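Local coordinates for glycosyl hydrolases family 2, sugar binding domain protein (Bacteroides uniformis str. 3978 T3 ii, PDB 6D1P) that probably hydrolyses O-glycosidic bonds, acting as a gut-bacterial beta-glucuronidase of glycosyl hydrolase family 2, at residues 125-130 / 137-142; 241-246 / 264-269; 348-353 / 370-375; 453-456 / 462-465. One frame throughout, in Å; residues are numbered along the deposited sequence.

Contact 1 (125-130 / 137-142)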
loop_
_atom_site.group_PDB
_atom_site.type_symbol
_atom_site.label_atom_id
_atom_site.label_comp_id
_atom_site.label_asym_id
_atom_site.label_seq_id
_atom_site.Cartn_x
_atom_site.Cartn_y
_atom_site.Cartn_z
ATOM N N THR A 125 -24.739 2.835 11.111
ATOM C CA THR A 125 -25.563 3.858 10.490
ATOM C C THR A 125 -24.664 5.001 10.035
ATOM O O THR A 125 -23.933 5.578 10.849
ATOM C CB THR A 125 -26.612 4.361 11.480
ATOM O OG1 THR A 125 -27.359 3.249 11.982
ATOM C CG2 THR A 125 -27.561 5.343 10.799
ATOM N N ARG A 126 -24.720 5.335 8.747
ATOM C CA ARG A 126 -23.956 6.477 8.263
ATOM C C ARG A 126 -24.639 7.774 8.673
ATOM O O ARG A 126 -25.858 7.911 8.548
ATOM C CB ARG A 126 -23.797 6.422 6.747
ATOM C CG ARG A 126 -23.187 7.688 6.181
ATOM C CD ARG A 126 -22.073 7.427 5.182
ATOM N NE ARG A 126 -22.547 6.795 3.967
ATOM C CZ ARG A 126 -23.244 7.413 3.023
ATOM N NH1 ARG A 126 -23.639 6.734 1.949
ATOM N NH2 ARG A 126 -23.561 8.698 3.155
ATOM N N ILE A 127 -23.852 8.720 9.169
ATOM C CA ILE A 127 -24.363 9.976 9.712
ATOM C C ILE A 127 -24.284 11.096 8.690
ATOM O O ILE A 127 -25.265 11.795 8.436
ATOM C CB ILE A 127 -23.575 10.354 10.987
ATOM C CG1 ILE A 127 -23.563 9.193 11.993
ATOM C CG2 ILE A 127 -24.088 11.688 11.570
ATOM C CD1 ILE A 127 -24.941 8.565 12.244
ATOM N N ALA A 128 -23.103 11.280 8.114
ATOM C CA ALA A 128 -22.746 12.455 7.341
ATOM C C ALA A 128 -21.573 12.087 6.453
ATOM O O ALA A 128 -20.856 11.110 6.700
ATOM C CB ALA A 128 -22.371 13.628 8.241
ATOM N N SER A 129 -21.391 12.876 5.407
ATOM C CA SER A 129 -20.257 12.687 4.526
ATOM C C SER A 129 -19.801 14.059 4.060
ATOM O O SER A 129 -20.560 15.027 4.096
ATOM C CB SER A 129 -20.601 11.761 3.353
ATOM O OG SER A 129 -21.850 12.101 2.803
ATOM N N HIS A 130 -18.533 14.138 3.665
ATOM C CA HIS A 130 -17.914 15.399 3.302
ATOM C C HIS A 130 -16.956 15.169 2.147
ATOM O O HIS A 130 -16.299 14.123 2.079
ATOM C CB HIS A 130 -17.160 16.023 4.482
ATOM C CG HIS A 130 -16.677 17.414 4.206
ATOM N ND1 HIS A 130 -17.529 18.495 4.145
ATOM C CD2 HIS A 130 -15.439 17.896 3.951
ATOM C CE1 HIS A 130 -16.836 19.584 3.867
ATOM N NE2 HIS A 130 -15.566 19.247 3.745
ATOM N N TRP A 137 -16.357 21.111 9.085
ATOM C CA TRP A 137 -17.698 20.567 8.921
ATOM C C TRP A 137 -17.988 19.735 10.159
ATOM O O TRP A 137 -17.090 19.445 10.950
ATOM C CB TRP A 137 -17.802 19.751 7.624
ATOM C CG TRP A 137 -16.745 18.660 7.539
ATOM C CD1 TRP A 137 -15.419 18.813 7.247
ATOM C CD2 TRP A 137 -16.949 17.257 7.742
ATOM N NE1 TRP A 137 -14.784 17.597 7.268
ATOM C CE2 TRP A 137 -15.700 16.623 7.574
ATOM C CE3 TRP A 137 -18.062 16.479 8.063
ATOM C CZ2 TRP A 137 -15.533 15.248 7.722
ATOM C CZ3 TRP A 137 -17.893 15.100 8.207
ATOM C CH2 TRP A 137 -16.634 14.506 8.046
ATOM N N LYS A 138 -19.250 19.351 10.327
ATOM C CA LYS A 138 -19.636 18.577 11.496
ATOM C C LYS A 138 -20.632 17.488 11.107
ATOM O O LYS A 138 -21.218 17.497 10.024
ATOM C CB LYS A 138 -20.219 19.473 12.595
ATOM C CG LYS A 138 -21.534 20.155 12.233
ATOM C CD LYS A 138 -22.031 21.002 13.400
ATOM C CE LYS A 138 -23.193 21.867 12.992
ATOM N NZ LYS A 138 -24.253 21.033 12.353
ATOM N N ALA A 139 -20.815 16.540 12.023
ATOM C CA ALA A 139 -21.792 15.465 11.887
ATOM C C ALA A 139 -22.605 15.404 13.169
ATOM O O ALA A 139 -22.040 15.230 14.257
ATOM C CB ALA A 139 -21.109 14.119 11.616
ATOM N N ASP A 140 -23.920 15.544 13.044
ATOM C CA ASP A 140 -24.815 15.550 14.194
ATOM C C ASP A 140 -25.202 14.107 14.501
ATOM O O ASP A 140 -25.999 13.503 13.778
ATOM C CB ASP A 140 -26.041 16.420 13.912
ATOM C CG ASP A 140 -26.807 16.787 15.180
ATOM O OD1 ASP A 140 -27.126 15.868 15.963
ATOM O OD2 ASP A 140 -27.083 17.998 15.393
ATOM N N ILE A 141 -24.639 13.549 15.571
ATOM C CA ILE A 141 -24.864 12.140 15.882
ATOM C C ILE A 141 -25.952 11.954 16.931
ATOM O O ILE A 141 -26.138 10.840 17.437
ATOM C CB ILE A 141 -23.564 11.463 16.322
ATOM C CG1 ILE A 141 -23.091 12.065 17.638
ATOM C CG2 ILE A 141 -22.501 11.617 15.244
ATOM C CD1 ILE A 141 -21.882 11.390 18.186
ATOM N N THR A 142 -26.704 13.014 17.233
ATOM C CA THR A 142 -27.617 13.016 18.374
ATOM C C THR A 142 -28.661 11.911 18.261
ATOM O O THR A 142 -28.851 11.122 19.194
ATOM C CB THR A 142 -28.281 14.395 18.492
ATOM O OG1 THR A 142 -27.276 15.388 18.725
ATOM C CG2 THR A 142 -29.274 14.424 19.635
#
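His130 lays its imidazole flat on the indole of Trp137, joining the two sheets of the jelly-roll beta-sandwich in the sugar binding domain. Strand 125-131 borders the six-stranded sheet and strand 137-140 the four-stranded one; the two short segments run nearly antiparallel, at 165°. No hydrogen bond spans them: Ala128 pairs through its backbone with Val120 and Ala139 with Leu109, each inside its own sheet, and the contact is made mainly by side chains.

The stack is face-to-face. Centroids of the His130 ring and the five-membered ring of Trp137 lie 3.6 Å apart, with the planes only 4° from parallel. The six-membered ring is met as well, by a CH-pi contact in which His130 CB stands 3.4 Å from its centroid, over the face. A chi1 of -172°, which sets CG of His130 opposite the backbone N, swings the imidazole over the pyrrole half of the indole, beside the benzo half that CB covers. A hydrogen bond from His130 NE2 to Asp135 OD1 probably holds the ring against turning, and Phe111 stacks on Trp137 in addition.

Farther along, the packing becomes aliphatic. Ala128 CB meets Ala139 CB at 3.6 Å, and Ile127 CG2 lies 3.8 Å from that same Ala139 CB. Ile127 CG2 is also 4.0 Å from Ile141 CG2, and its nearest approach of all is to the carbonyl Asp140 O, at 3.4 Å.

Contact 2 (241-246 / 264-269)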
loop_
_atom_site.group_PDB
_atom_site.type_symbol
_atom_site.label_atom_id
_atom_site.label_comp_id
_atom_site.label_asym_id
_atom_site.label_seq_id
_atom_site.Cartn_x
_atom_site.Cartn_y
_atom_site.Cartn_z
ATOM N N PHE A 241 -30.731 36.988 25.881
ATOM C CA PHE A 241 -29.346 36.535 25.826
ATOM C C PHE A 241 -28.441 37.757 25.879
ATOM O O PHE A 241 -28.860 38.869 25.554
ATOM C CB PHE A 241 -29.058 35.712 24.556
ATOM C CG PHE A 241 -28.791 36.551 23.317
ATOM C CD1 PHE A 241 -27.512 37.033 23.038
ATOM C CD2 PHE A 241 -29.814 36.836 22.421
ATOM C CE1 PHE A 241 -27.268 37.795 21.911
ATOM C CE2 PHE A 241 -29.575 37.602 21.288
ATOM C CZ PHE A 241 -28.301 38.079 21.032
ATOM N N SER A 242 -27.182 37.533 26.250
ATOM C CA SER A 242 -26.261 38.627 26.515
ATOM C C SER A 242 -25.140 38.699 25.488
ATOM O O SER A 242 -24.826 37.726 24.799
ATOM C CB SER A 242 -25.648 38.504 27.909
ATOM O OG SER A 242 -24.789 39.608 28.140
ATOM N N LEU A 243 -24.502 39.870 25.444
ATOM C CA LEU A 243 -23.482 40.181 24.444
ATOM C C LEU A 243 -22.562 41.248 25.028
ATOM O O LEU A 243 -23.014 42.372 25.273
ATOM C CB LEU A 243 -24.139 40.677 23.166
ATOM C CG LEU A 243 -23.331 40.588 21.880
ATOM C CD1 LEU A 243 -23.318 39.146 21.432
ATOM C CD2 LEU A 243 -23.931 41.471 20.825
ATOM N N ARG A 244 -21.284 40.916 25.239
ATOM C CA ARG A 244 -20.324 41.861 25.802
ATOM C C ARG A 244 -19.074 41.942 24.937
ATOM O O ARG A 244 -18.599 40.926 24.422
ATOM C CB ARG A 244 -19.932 41.469 27.225
ATOM C CG ARG A 244 -21.078 41.461 28.212
ATOM C CD ARG A 244 -20.583 41.125 29.618
ATOM N NE ARG A 244 -21.278 39.959 30.163
ATOM C CZ ARG A 244 -22.441 40.016 30.807
ATOM N NH1 ARG A 244 -23.034 41.191 30.991
ATOM N NH2 ARG A 244 -23.012 38.903 31.265
ATOM N N VAL A 245 -18.530 43.147 24.798
ATOM C CA VAL A 245 -17.332 43.394 24.002
ATOM C C VAL A 245 -16.233 43.908 24.917
ATOM O O VAL A 245 -16.384 44.968 25.535
ATOM C CB VAL A 245 -17.590 44.394 22.868
ATOM C CG1 VAL A 245 -16.282 44.770 22.214
ATOM C CG2 VAL A 245 -18.526 43.790 21.846
ATOM N N PHE A 246 -15.115 43.183 24.972
ATOM C CA PHE A 246 -13.995 43.514 25.845
ATOM C C PHE A 246 -12.818 44.059 25.051
ATOM O O PHE A 246 -12.529 43.586 23.951
ATOM C CB PHE A 246 -13.544 42.290 26.637
ATOM C CG PHE A 246 -14.616 41.710 27.506
ATOM C CD1 PHE A 246 -14.791 42.164 28.807
ATOM C CD2 PHE A 246 -15.453 40.712 27.025
ATOM C CE1 PHE A 246 -15.782 41.627 29.612
ATOM C CE2 PHE A 246 -16.445 40.176 27.820
ATOM C CZ PHE A 246 -16.611 40.630 29.119
ATOM N N SER A 264 -30.469 38.102 14.534
ATOM C CA SER A 264 -30.394 39.373 15.230
ATOM C C SER A 264 -29.246 40.183 14.650
ATOM O O SER A 264 -28.370 39.650 13.962
ATOM C CB SER A 264 -30.177 39.166 16.732
ATOM O OG SER A 264 -30.888 38.036 17.207
ATOM N N SER A 265 -29.251 41.479 14.938
ATOM C CA SER A 265 -28.189 42.352 14.466
ATOM C C SER A 265 -28.028 43.489 15.456
ATOM O O SER A 265 -29.011 43.973 16.025
ATOM C CB SER A 265 -28.482 42.890 13.066
ATOM O OG SER A 265 -28.702 41.823 12.161
ATOM N N TYR A 266 -26.780 43.891 15.672
ATOM C CA TYR A 266 -26.440 44.890 16.668
ATOM C C TYR A 266 -25.251 45.668 16.141
ATOM O O TYR A 266 -24.358 45.084 15.524
ATOM C CB TYR A 266 -26.109 44.248 18.019
ATOM C CG TYR A 266 -27.149 43.233 18.442
ATOM C CD1 TYR A 266 -27.026 41.893 18.084
ATOM C CD2 TYR A 266 -28.270 43.620 19.166
ATOM C CE1 TYR A 266 -27.974 40.970 18.450
ATOM C CE2 TYR A 266 -29.227 42.700 19.538
ATOM C CZ TYR A 266 -29.077 41.373 19.176
ATOM O OH TYR A 266 -30.029 40.448 19.546
ATOM N N GLN A 267 -25.248 46.983 16.362
ATOM C CA GLN A 267 -24.145 47.814 15.901
ATOM C C GLN A 267 -23.695 48.746 17.014
ATOM O O GLN A 267 -24.480 49.560 17.508
ATOM C CB GLN A 267 -24.525 48.596 14.649
ATOM C CG GLN A 267 -23.300 49.064 13.900
ATOM C CD GLN A 267 -23.659 49.968 12.762
ATOM O OE1 GLN A 267 -23.303 51.147 12.755
ATOM N NE2 GLN A 267 -24.383 49.430 11.789
ATOM N N ILE A 268 -22.429 48.627 17.383
ATOM C CA ILE A 268 -21.854 49.301 18.534
ATOM C C ILE A 268 -20.868 50.347 18.036
ATOM O O ILE A 268 -20.222 50.182 16.993
ATOM C CB ILE A 268 -21.189 48.271 19.478
ATOM C CG1 ILE A 268 -22.263 47.411 20.158
ATOM C CG2 ILE A 268 -20.305 48.947 20.508
ATOM C CD1 ILE A 268 -22.253 45.947 19.760
ATOM N N SER A 269 -20.792 51.454 18.766
ATOM C CA SER A 269 -19.949 52.597 18.445
ATOM C C SER A 269 -18.683 52.557 19.292
ATOM O O SER A 269 -18.677 51.986 20.384
ATOM C CB SER A 269 -20.720 53.902 18.700
ATOM O OG SER A 269 -21.635 53.775 19.797
#
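Phe241 and Tyr266 reach toward each other from opposite sheets and meet obliquely, and their contact brings together a phenyl ring and a phenol oxygen. Tyr266 OH lies 3.3 Å from Phe241 CZ and 3.4 Å from Phe241 CE2, so the oxygen sits against these two atoms of the phenyl ring. Carbon also meets carbon here, with Tyr266 CZ 3.9 Å from Phe241 CZ. Phe241 CG sits between its backbone N and carbonyl carbon (chi1 81°), a placing that carries the ring across the interface, and Phe228 meets the same ring edge-to-face.

The aliphatic contact is looser. Leu243 CD2 comes within 4.2 Å of Tyr266 CD1, nearer the root of the phenol ring than its hydroxyl, and Leu243 also touches Ile226 and Ala288.

Polar links across the two segments are absent. The phenol oxygen is nevertheless satisfied, because Tyr266 OH and Ser258 OG are hydrogen-bonded, a bond to the neighbouring strand 252-259 of the sheet that holds Phe241. If Tyr266 were replaced by an alanine, a gap would probably open against Phe241 CZ and Leu243 CD2, and Ser258 OG would lose this partner.

Backbone geometry agrees with a contact between layers. The segment axes pass 10.5 Å apart at closest and diverge by 30°, too far for pairing within one sheet; the backbone of Leu243 instead hydrogen-bonds to Ile256 and that of Arg244 to Val287. Side chains meeting between a three-stranded and a four-stranded sheet in this way form the core of an immunoglobulin-like beta-sandwich, as in the middle domain of family 2 glycosyl hydrolases.

Contact 3 (348-353 / 370-375)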
loop_
_atom_site.group_PDB
_atom_site.type_symbol
_atom_site.label_atom_id
_atom_site.label_comp_id
_atom_site.label_asym_id
_atom_site.label_seq_id
_atom_site.Cartn_x
_atom_site.Cartn_y
_atom_site.Cartn_z
ATOM N N THR A 348 5.169 26.583 17.319
ATOM C CA THR A 348 6.600 26.666 17.077
ATOM C C THR A 348 6.896 27.270 15.710
ATOM O O THR A 348 7.764 28.142 15.579
ATOM C CB THR A 348 7.217 25.269 17.192
ATOM O OG1 THR A 348 7.110 24.817 18.545
ATOM C CG2 THR A 348 8.680 25.296 16.773
ATOM N N GLU A 349 6.164 26.822 14.679
ATOM C CA GLU A 349 6.477 27.232 13.311
ATOM C C GLU A 349 6.063 28.672 13.058
ATOM O O GLU A 349 6.828 29.459 12.487
ATOM C CB GLU A 349 5.802 26.291 12.315
ATOM C CG GLU A 349 5.824 26.771 10.864
ATOM C CD GLU A 349 4.996 25.857 9.949
ATOM O OE1 GLU A 349 4.431 24.857 10.480
ATOM O OE2 GLU A 349 4.900 26.135 8.723
ATOM N N MET A 350 4.851 29.036 13.468
ATOM C CA MET A 350 4.399 30.411 13.270
ATOM C C MET A 350 5.309 31.398 14.002
ATOM O O MET A 350 5.684 32.438 13.443
ATOM C CB MET A 350 2.940 30.552 13.709
ATOM C CG MET A 350 1.973 29.641 12.946
ATOM S SD MET A 350 2.142 29.762 11.148
ATOM C CE MET A 350 1.734 31.482 10.878
ATOM N N GLN A 351 5.732 31.061 15.228
ATOM C CA GLN A 351 6.718 31.896 15.918
ATOM C C GLN A 351 8.001 32.020 15.109
ATOM O O GLN A 351 8.569 33.111 15.006
ATOM C CB GLN A 351 7.026 31.341 17.315
ATOM C CG GLN A 351 6.264 32.032 18.433
ATOM C CD GLN A 351 6.514 31.410 19.803
ATOM O OE1 GLN A 351 7.662 31.317 20.264
ATOM N NE2 GLN A 351 5.429 30.990 20.468
ATOM N N GLN A 352 8.473 30.919 14.530
ATOM C CA GLN A 352 9.695 30.979 13.737
ATOM C C GLN A 352 9.538 31.947 12.570
ATOM O O GLN A 352 10.481 32.667 12.205
ATOM C CB GLN A 352 10.044 29.580 13.235
ATOM C CG GLN A 352 11.529 29.298 13.042
ATOM C CD GLN A 352 11.774 27.860 12.551
ATOM O OE1 GLN A 352 10.845 27.190 12.105
ATOM N NE2 GLN A 352 13.017 27.397 12.627
ATOM N N ILE A 353 8.342 31.977 11.980
ATOM C CA ILE A 353 8.058 32.876 10.869
ATOM C C ILE A 353 8.028 34.319 11.358
ATOM O O ILE A 353 8.704 35.195 10.799
ATOM C CB ILE A 353 6.730 32.473 10.194
ATOM C CG1 ILE A 353 6.868 31.081 9.564
ATOM C CG2 ILE A 353 6.290 33.527 9.187
ATOM C CD1 ILE A 353 5.661 30.600 8.823
ATOM N N GLY A 370 -7.755 26.438 11.639
ATOM C CA GLY A 370 -8.097 27.620 12.410
ATOM C C GLY A 370 -7.024 28.014 13.410
ATOM O O GLY A 370 -6.919 29.193 13.763
ATOM N N ILE A 371 -6.215 27.048 13.863
ATOM C CA ILE A 371 -5.104 27.348 14.761
ATOM C C ILE A 371 -4.123 28.291 14.091
ATOM O O ILE A 371 -3.542 29.170 14.742
ATOM C CB ILE A 371 -4.414 26.046 15.213
ATOM C CG1 ILE A 371 -5.440 25.127 15.866
ATOM C CG2 ILE A 371 -3.297 26.343 16.182
ATOM C CD1 ILE A 371 -4.963 23.718 16.068
ATOM N N ILE A 372 -3.921 28.131 12.783
ATOM C CA ILE A 372 -3.003 29.014 12.070
ATOM C C ILE A 372 -3.573 30.424 11.991
ATOM O O ILE A 372 -2.849 31.414 12.150
ATOM C CB ILE A 372 -2.710 28.447 10.672
ATOM C CG1 ILE A 372 -2.123 27.024 10.779
ATOM C CG2 ILE A 372 -1.824 29.408 9.895
ATOM C CD1 ILE A 372 -0.726 26.985 11.284
ATOM N N LEU A 373 -4.880 30.532 11.747
ATOM C CA LEU A 373 -5.527 31.837 11.669
ATOM C C LEU A 373 -5.432 32.568 13.002
ATOM O O LEU A 373 -5.054 33.746 13.053
ATOM C CB LEU A 373 -6.987 31.661 11.240
ATOM C CG LEU A 373 -7.278 31.419 9.754
ATOM C CD1 LEU A 373 -7.060 32.719 9.017
ATOM C CD2 LEU A 373 -6.438 30.282 9.102
ATOM N N ARG A 374 -5.761 31.875 14.098
ATOM C CA ARG A 374 -5.603 32.476 15.418
ATOM C C ARG A 374 -4.166 32.923 15.648
ATOM O O ARG A 374 -3.927 34.026 16.149
ATOM C CB ARG A 374 -6.044 31.498 16.501
ATOM C CG ARG A 374 -7.536 31.313 16.575
ATOM C CD ARG A 374 -7.892 30.046 17.333
ATOM N NE ARG A 374 -8.830 29.253 16.550
ATOM C CZ ARG A 374 -8.978 27.937 16.644
ATOM N NH1 ARG A 374 -8.240 27.233 17.506
ATOM N NH2 ARG A 374 -9.860 27.332 15.857
ATOM N N LEU A 375 -3.191 32.099 15.255
ATOM C CA LEU A 375 -1.796 32.509 15.412
ATOM C C LEU A 375 -1.462 33.748 14.579
ATOM O O LEU A 375 -0.674 34.598 15.012
ATOM C CB LEU A 375 -0.871 31.345 15.059
ATOM C CG LEU A 375 -0.790 30.259 16.145
ATOM C CD1 LEU A 375 -0.341 28.898 15.558
ATOM C CD2 LEU A 375 0.123 30.699 17.297
#
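Met350 reaches across to helix 370-379 and lies over Leu375 with its inner carbons and against Ile372 with its sulfur. Met350 CG is 3.6 Å from Leu375 CD1 and 3.9 Å from Leu375 CB, so the leucine is met along its flank as well as at a methyl end. Beyond CG the methionine chain bends at both chi2 (-51°) and chi3 (-62°). The bends leave Met350 SD 4.0 Å from Ile372 CD1 and 4.2 Å from Ile372 CG2, within reach of both branches of the isoleucine. The side chains of Met350 and Ile372 cross at about a right angle, whereas those of Met350 and Leu375 meet at a slant.

Both segments are regular helix, as the bonds from Gln352 N to Thr348 O and from Leu375 N to Ile371 O attest. They belong to the outer helical layer of the TIM barrel, and strand 360-362 of its parallel sheet lies between them in the chain. The nearest CA atoms are those of Met350 and Leu375, 6.9 Å apart. No hydrogen bond crosses the pair, and the three residues that touch are all buried.

An alanine in place of Met350 would probably lose the CG contact with Leu375 CD1 and leave a gap beside Ile372 CD1, where the sulfur lies. Helix 370-379 also offers Cys376 and Leu379 to the methionine, and Leu381 just beyond it touches the same side chain. In the reverse direction, Ile372 rests on Met346 and Leu375 on Arg347, both about one turn before Met350 on helix 343-356.

Contact 4 (453-456 / 462-465)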
loop_
_atom_site.group_PDB
_atom_site.type_symbol
_atom_site.label_atom_id
_atom_site.label_comp_id
_atom_site.label_asym_id
_atom_site.label_seq_id
_atom_site.Cartn_x
_atom_site.Cartn_y
_atom_site.Cartn_z
ATOM N N LEU A 453 -19.368 35.792 -6.046
ATOM C CA LEU A 453 -19.814 35.096 -4.845
ATOM C C LEU A 453 -19.055 35.593 -3.622
ATOM O O LEU A 453 -19.656 35.845 -2.572
ATOM C CB LEU A 453 -19.646 33.579 -5.017
ATOM C CG LEU A 453 -20.016 32.648 -3.859
ATOM C CD1 LEU A 453 -21.409 32.953 -3.388
ATOM C CD2 LEU A 453 -19.912 31.148 -4.247
ATOM N N ALA A 454 -17.732 35.747 -3.745
ATOM C CA ALA A 454 -16.929 36.250 -2.636
ATOM C C ALA A 454 -17.323 37.680 -2.276
ATOM O O ALA A 454 -17.560 38.000 -1.104
ATOM C CB ALA A 454 -15.446 36.173 -2.994
ATOM N N HIS A 455 -17.408 38.563 -3.272
ATOM C CA HIS A 455 -17.780 39.935 -2.948
ATOM C C HIS A 455 -19.191 40.012 -2.394
ATOM O O HIS A 455 -19.480 40.880 -1.573
ATOM C CB HIS A 455 -17.601 40.845 -4.163
ATOM C CG HIS A 455 -16.304 41.577 -4.137
ATOM N ND1 HIS A 455 -16.218 42.931 -3.893
ATOM C CD2 HIS A 455 -15.029 41.128 -4.233
ATOM C CE1 HIS A 455 -14.944 43.292 -3.879
ATOM N NE2 HIS A 455 -14.202 42.216 -4.078
ATOM N N ARG A 456 -20.069 39.088 -2.779
ATOM C CA ARG A 456 -21.403 39.104 -2.196
ATOM C C ARG A 456 -21.364 38.610 -0.760
ATOM O O ARG A 456 -22.064 39.145 0.106
ATOM C CB ARG A 456 -22.357 38.265 -3.040
ATOM C CG ARG A 456 -23.809 38.341 -2.618
ATOM C CD ARG A 456 -24.597 37.267 -3.355
ATOM N NE ARG A 456 -24.602 35.995 -2.625
ATOM C CZ ARG A 456 -24.510 34.790 -3.194
ATOM N NH1 ARG A 456 -24.377 34.671 -4.514
ATOM N NH2 ARG A 456 -24.531 33.695 -2.437
ATOM N N SER A 462 -10.733 41.855 -0.335
ATOM C CA SER A 462 -10.450 41.768 -1.762
ATOM C C SER A 462 -10.218 40.322 -2.203
ATOM O O SER A 462 -9.693 39.495 -1.448
ATOM C CB SER A 462 -9.237 42.626 -2.136
ATOM O OG SER A 462 -9.565 43.994 -2.021
ATOM N N THR A 463 -10.627 40.032 -3.440
ATOM C CA THR A 463 -10.333 38.769 -4.090
ATOM C C THR A 463 -9.001 38.856 -4.820
ATOM O O THR A 463 -8.603 39.919 -5.308
ATOM C CB THR A 463 -11.431 38.372 -5.079
ATOM O OG1 THR A 463 -11.463 39.304 -6.157
ATOM C CG2 THR A 463 -12.785 38.328 -4.400
ATOM N N ALA A 464 -8.305 37.720 -4.871
ATOM C CA ALA A 464 -7.062 37.582 -5.614
ATOM C C ALA A 464 -7.071 36.248 -6.366
ATOM O O ALA A 464 -7.838 35.339 -6.034
ATOM C CB ALA A 464 -5.844 37.667 -4.676
ATOM N N ILE A 465 -6.219 36.145 -7.400
ATOM C CA ILE A 465 -5.768 34.861 -7.938
ATOM C C ILE A 465 -4.306 35.002 -8.331
ATOM O O ILE A 465 -3.746 36.099 -8.332
ATOM C CB ILE A 465 -6.578 34.363 -9.155
ATOM C CG1 ILE A 465 -6.452 35.359 -10.318
ATOM C CG2 ILE A 465 -8.022 34.051 -8.766
ATOM C CD1 ILE A 465 -7.203 34.964 -11.587
#
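Thr463 turns its methyl toward helix 440-457, and two residues of that helix receive it. The apolar part of the contact converges on this single atom: Thr463 CG2 is 3.7 Å from Ala454 CB and 3.6 Å from His455 CD2. The imidazole is approached at its edge, near the ring plane, so the methyl meets the CD2 corner and no stacking over the face occurs. His455 NE2 is farther from the methyl, at 4.2 Å. The small Ala454 side chain is consistent with the close approach of the strand, the CA atoms of Ala454 and Thr463 being 7.2 Å apart, and it also touches Leu407 and Ile411 of the adjacent helix 397-414.

Torsion divides the two branches of the threonine. With chi1 at 66°, Thr463 OG1 lies between the backbone N and the carbonyl carbon while CG2 stands anti to the carbonyl carbon, which gives the methyl to Ala454 and His455 and leaves the hydroxyl to another partner.

Polar bonds run beside the contact and not across the two segments. Thr463 OG1 is hydrogen-bonded to His451 ND1, about one turn before His455 on helix 440-457, and His455 NE2 to Asp476 OD2. The backbone Thr463 N also bonds to Asp476 OD2, so one carboxylate oxygen ties helix and strand together and probably steadies the imidazole whose edge meets the methyl.

Strand 462-466 runs parallel to strand 420-432, and helix 440-457 connects the two while packing on the sheet: this is the beta-alpha-beta crossover from which a TIM barrel is built.

Overall arrangement
The four contacts follow one another along the chain without overlap and mark three domains: contact 1 the sugar binding domain, contact 2 the immunoglobulin-like domain, contacts 3 and 4 the TIM barrel. No two of them touch. The closest centres are those of contacts 3 and 4, 24 Å apart within the one barrel, whereas contacts 1 and 2 are 32 Å apart. By nearest atoms contacts 1 and 3 approach most, at about 10 Å. The centre of contact 3 is nearest the centre of the chain, about 9 Å away, and that of contact 2 farthest, about 35 Å. Neither ion touches a contact: a sodium ion is about 11 Å from the Ile372 side chain and a potassium ion about 14 Å from that of His130.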